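Local coordinates for protein trehalose-6-phosphate phosphatase (Cryptococcus neoformans, PDB 5DX9) that is a phosphatase of the haloacid dehalogenase (HAD) superfamily, in which a smaller alpha/beta domain closes over a magnesium-bearing core domain, at residues E152-L162 with V174-V183. Sequence-based numbering, arbitrary orientation.
Sequences EFQCKQALDLL and VLVGKKNLEV. With GLC (alpha-D-glucopyranose), chain B; G6P (6-O-phosphono-alpha-D-glucopyranose), chain C.
With its CG anti to the carbonyl carbon (chi1 -77°) and an extended end, L181 presses CD1 against the backbone of helix 152-162 and sets CD2 between the side chains of C155 and L159, while L159, its CG anti to the backbone N, swings its methyls toward strand 174-177. CD1 of L181 rests 3.7 Å from the backbone N of L159 and 3.8 Å from CB of A158; its CG lies 3.9 Å from SG of C155, a sulfur covalently linked to beta-mercaptoethanol. The side chain of L159 crosses that of V174 obliquely, its CD1 3.7 Å from CG1 of V174, and lies about at a right angle to V176, both methyls against CG2. Farther along, L162 and V183 approach tip to tip. This is a helix packed on one face of an antiparallel sheet, here its 174-183 hairpin, in the alpha/beta cap of a HAD phosphatase; strand 180-183 runs at 19° to the helix. The opposite face serves the sugars: OE2 of E182 accepts a hydrogen bond from O4 of 6-O-phosphono-alpha-D-glucopyranose, and N180 ND2 donates to O2 of alpha-D-glucopyranose. At the type II turn G177-N180, the bent chain of K179 brings NZ to OE1 of E152 in a 3.2 Å salt bridge.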
loop_
_atom_site.group_PDB
_atom_site.type_symbol
_atom_site.label_atom_id
_atom_site.label_comp_id
_atom_site.label_asym_id
_atom_site.label_seq_id
_atom_site.Cartn_x
_atom_site.Cartn_y
_atom_site.Cartn_z
ATOM N N GLU A 152 13.323 20.607 -7.896
ATOM C CA GLU A 152 13.426 20.430 -6.454
ATOM C C GLU A 152 13.139 21.745 -5.750
ATOM O O GLU A 152 12.447 21.776 -4.734
ATOM C CB GLU A 152 14.810 19.913 -6.065
ATOM C CG GLU A 152 15.363 18.890 -7.034
ATOM C CD GLU A 152 16.330 17.923 -6.386
ATOM O OE1 GLU A 152 15.867 16.879 -5.879
ATOM O OE2 GLU A 152 17.549 18.200 -6.388
ATOM N N PHE A 153 13.676 22.830 -6.301
ATOM C CA PHE A 153 13.452 24.152 -5.740
ATOM C C PHE A 153 11.966 24.458 -5.713
ATOM O O PHE A 153 11.419 24.839 -4.676
ATOM C CB PHE A 153 14.197 25.224 -6.539
ATOM C CG PHE A 153 13.914 26.627 -6.079
ATOM C CD1 PHE A 153 14.671 27.207 -5.077
ATOM C CD2 PHE A 153 12.888 27.363 -6.645
ATOM C CE1 PHE A 153 14.412 28.493 -4.647
ATOM C CE2 PHE A 153 12.620 28.650 -6.219
ATOM C CZ PHE A 153 13.382 29.215 -5.218
ATOM N N GLN A 154 11.310 24.242 -6.833
ATOM C CA GLN A 154 9.898 24.437 -6.912
ATOM C C GLN A 154 9.182 23.502 -5.959
ATOM O O GLN A 154 8.237 23.888 -5.322
ATOM C CB GLN A 154 9.419 24.243 -8.334
ATOM C CG GLN A 154 9.724 25.385 -9.272
ATOM C CD GLN A 154 9.081 26.671 -8.855
ATOM O OE1 GLN A 154 9.467 27.271 -7.891
ATOM N NE2 GLN A 154 8.110 27.098 -9.593
ATOM N N CYS A 155 9.661 22.282 -5.834
ATOM C CA CYS A 155 9.058 21.321 -4.920
ATOM C C CYS A 155 9.109 21.806 -3.494
ATOM O O CYS A 155 8.155 21.703 -2.791
ATOM C CB CYS A 155 9.718 19.958 -5.062
ATOM S SG CYS A 155 9.206 18.665 -3.934
ATOM N N LYS A 156 10.229 22.360 -3.094
ATOM C CA LYS A 156 10.391 22.849 -1.745
ATOM C C LYS A 156 9.510 24.025 -1.474
ATOM O O LYS A 156 9.008 24.185 -0.390
ATOM C CB LYS A 156 11.827 23.252 -1.482
ATOM C CG LYS A 156 12.748 22.087 -1.279
ATOM C CD LYS A 156 14.172 22.460 -1.620
ATOM C CE LYS A 156 15.144 21.344 -1.314
ATOM N NZ LYS A 156 15.226 20.371 -2.421
ATOM N N GLN A 157 9.328 24.857 -2.476
ATOM C CA GLN A 157 8.452 26.011 -2.303
ATOM C C GLN A 157 6.993 25.587 -2.168
ATOM O O GLN A 157 6.265 26.110 -1.324
ATOM C CB GLN A 157 8.597 26.991 -3.470
ATOM C CG GLN A 157 7.770 28.260 -3.294
ATOM C CD GLN A 157 7.875 29.209 -4.476
ATOM O OE1 GLN A 157 8.866 29.203 -5.208
ATOM N NE2 GLN A 157 6.845 30.025 -4.672
ATOM N N ALA A 158 6.570 24.643 -3.006
ATOM C CA ALA A 158 5.205 24.126 -2.948
ATOM C C ALA A 158 4.966 23.407 -1.625
ATOM O O ALA A 158 3.913 23.561 -1.004
ATOM C CB ALA A 158 4.934 23.192 -4.119
ATOM N N LEU A 159 5.953 22.623 -1.204
ATOM C CA LEU A 159 5.884 21.919 0.066
ATOM C C LEU A 159 5.732 22.908 1.212
ATOM O O LEU A 159 4.851 22.760 2.057
ATOM C CB LEU A 159 7.131 21.057 0.277
ATOM C CG LEU A 159 7.170 20.256 1.578
ATOM C CD1 LEU A 159 5.969 19.330 1.654
ATOM C CD2 LEU A 159 8.470 19.470 1.704
ATOM N N ASP A 160 6.594 23.919 1.229
ATOM C CA ASP A 160 6.560 24.944 2.267
ATOM C C ASP A 160 5.220 25.664 2.300
ATOM O O ASP A 160 4.708 25.978 3.372
ATOM C CB ASP A 160 7.691 25.953 2.064
ATOM C CG ASP A 160 9.055 25.363 2.359
ATOM O OD1 ASP A 160 10.050 26.120 2.347
ATOM O OD2 ASP A 160 9.130 24.141 2.614
ATOM N N LEU A 161 4.652 25.923 1.127
ATOM C CA LEU A 161 3.347 26.574 1.058
ATOM C C LEU A 161 2.241 25.665 1.594
ATOM O O LEU A 161 1.381 26.104 2.357
ATOM C CB LEU A 161 3.015 26.994 -0.375
ATOM C CG LEU A 161 1.626 27.626 -0.509
ATOM C CD1 LEU A 161 1.616 29.017 0.115
ATOM C CD2 LEU A 161 1.145 27.668 -1.957
ATOM N N LEU A 162 2.265 24.400 1.182
ATOM C CA LEU A 162 1.267 23.437 1.627
ATOM C C LEU A 162 1.344 23.215 3.133
ATOM O O LEU A 162 0.319 23.150 3.807
ATOM C CB LEU A 162 1.436 22.105 0.891
ATOM C CG LEU A 162 1.000 22.077 -0.575
ATOM C CD1 LEU A 162 1.330 20.736 -1.203
ATOM C CD2 LEU A 162 -0.483 22.378 -0.704
ATOM N N VAL A 174 0.303 15.716 3.734
ATOM C CA VAL A 174 1.118 16.079 2.590
ATOM C C VAL A 174 2.266 15.100 2.442
ATOM O O VAL A 174 3.121 14.989 3.321
ATOM C CB VAL A 174 1.667 17.504 2.717
ATOM C CG1 VAL A 174 2.615 17.814 1.566
ATOM C CG2 VAL A 174 0.520 18.497 2.764
ATOM N N LEU A 175 2.274 14.394 1.319
ATOM C CA LEU A 175 3.228 13.325 1.082
ATOM C C LEU A 175 4.362 13.768 0.169
ATOM O O LEU A 175 4.126 14.310 -0.909
ATOM C CB LEU A 175 2.515 12.116 0.475
ATOM C CG LEU A 175 1.298 11.578 1.230
ATOM C CD1 LEU A 175 0.633 10.468 0.427
ATOM C CD2 LEU A 175 1.688 11.083 2.621
ATOM N N VAL A 176 5.595 13.538 0.609
ATOM C CA VAL A 176 6.757 13.751 -0.244
ATOM C C VAL A 176 7.168 12.428 -0.881
ATOM O O VAL A 176 7.841 11.602 -0.258
ATOM C CB VAL A 176 7.941 14.349 0.534
ATOM C CG1 VAL A 176 9.175 14.425 -0.355
ATOM C CG2 VAL A 176 7.579 15.723 1.071
ATOM N N GLY A 177 6.741 12.226 -2.121
ATOM C CA GLY A 177 6.983 10.979 -2.814
ATOM C C GLY A 177 8.246 11.026 -3.645
ATOM O O GLY A 177 9.048 11.950 -3.523
ATOM N N LYS A 178 8.424 10.015 -4.490
ATOM C CA LYS A 178 9.595 9.937 -5.352
ATOM C C LYS A 178 9.442 10.895 -6.522
ATOM O O LYS A 178 8.774 10.598 -7.503
ATOM C CB LYS A 178 9.814 8.505 -5.843
ATOM C CG LYS A 178 9.988 7.503 -4.715
ATOM C CD LYS A 178 10.603 6.196 -5.189
ATOM C CE LYS A 178 11.001 5.325 -3.997
ATOM N NZ LYS A 178 11.440 3.956 -4.410
ATOM N N LYS A 179 10.070 12.056 -6.393
ATOM C CA LYS A 179 9.971 13.109 -7.392
ATOM C C LYS A 179 8.525 13.555 -7.571
ATOM O O LYS A 179 8.087 13.823 -8.687
ATOM C CB LYS A 179 10.550 12.644 -8.727
ATOM C CG LYS A 179 12.040 12.310 -8.694
ATOM C CD LYS A 179 12.881 13.529 -8.336
ATOM C CE LYS A 179 14.345 13.161 -8.154
ATOM N NZ LYS A 179 15.100 14.261 -7.494
ATOM N N ASN A 180 7.780 13.606 -6.470
ATOM C CA ASN A 180 6.427 14.141 -6.508
ATOM C C ASN A 180 6.004 14.721 -5.167
ATOM O O ASN A 180 6.634 14.465 -4.139
ATOM C CB ASN A 180 5.426 13.060 -6.964
ATOM C CG ASN A 180 5.020 12.086 -5.847
ATOM O OD1 ASN A 180 4.626 12.486 -4.751
ATOM N ND2 ASN A 180 5.084 10.796 -6.146
ATOM N N LEU A 181 4.928 15.499 -5.194
ATOM C CA LEU A 181 4.190 15.855 -3.990
ATOM C C LEU A 181 2.772 15.311 -4.111
ATOM O O LEU A 181 2.177 15.355 -5.188
ATOM C CB LEU A 181 4.152 17.367 -3.780
ATOM C CG LEU A 181 5.397 18.062 -3.245
ATOM C CD1 LEU A 181 5.089 19.528 -2.970
ATOM C CD2 LEU A 181 5.913 17.366 -1.995
ATOM N N GLU A 182 2.230 14.797 -3.012
ATOM C CA GLU A 182 0.857 14.312 -3.013
ATOM C C GLU A 182 0.117 14.741 -1.755
ATOM O O GLU A 182 0.692 14.793 -0.669
ATOM C CB GLU A 182 0.823 12.791 -3.145
ATOM C CG GLU A 182 -0.560 12.237 -3.438
ATOM C CD GLU A 182 -0.541 10.751 -3.731
ATOM O OE1 GLU A 182 -1.579 10.219 -4.190
ATOM O OE2 GLU A 182 0.513 10.116 -3.502
ATOM N N VAL A 183 -1.159 15.066 -1.907
ATOM C CA VAL A 183 -1.990 15.402 -0.761
ATOM C C VAL A 183 -3.123 14.398 -0.685
ATOM O O VAL A 183 -3.797 14.142 -1.681
ATOM C CB VAL A 183 -2.560 16.829 -0.851
ATOM C CG1 VAL A 183 -3.363 17.152 0.401
ATOM C CG2 VAL A 183 -1.440 17.837 -1.046
HETATM C C1 GLC B . 5.248 7.255 -8.993
HETATM C C2 GLC B . 6.372 8.292 -9.016
HETATM C C3 GLC B . 6.527 8.899 -10.404
HETATM C C4 GLC B . 6.665 7.821 -11.471
HETATM C C5 GLC B . 5.527 6.809 -11.366
HETATM C C6 GLC B . 5.737 5.613 -12.293
HETATM O O2 GLC B . 6.095 9.315 -8.040
HETATM O O3 GLC B . 7.686 9.738 -10.429
HETATM O O4 GLC B . 6.678 8.462 -12.757
HETATM O O5 GLC B . 5.423 6.298 -10.039
HETATM O O6 GLC B . 7.047 5.063 -12.102
HETATM C C1 G6P C . 2.897 6.991 -8.875
HETATM C C2 G6P C . 1.536 7.602 -9.184
HETATM C C3 G6P C . 1.163 8.674 -8.180
HETATM C C4 G6P C . 1.134 8.093 -6.781
HETATM C C5 G6P C . 2.327 7.184 -6.429
HETATM C C6 G6P C . 1.910 6.038 -5.488
HETATM O O1 G6P C . 3.973 7.904 -9.102
HETATM O O2 G6P C . 1.556 8.140 -10.505
HETATM O O3 G6P C . -0.154 9.173 -8.451
HETATM O O4 G6P C . 1.058 9.234 -5.914
HETATM O O5 G6P C . 2.942 6.503 -7.534
HETATM O O6 G6P C . 2.036 4.749 -6.139
HETATM P P G6P C . 2.279 3.384 -5.283
HETATM O O1P G6P C . 1.657 2.079 -5.989
HETATM O O2P G6P C . 3.737 3.168 -5.143
HETATM O O3P G6P C . 1.612 3.620 -3.838
#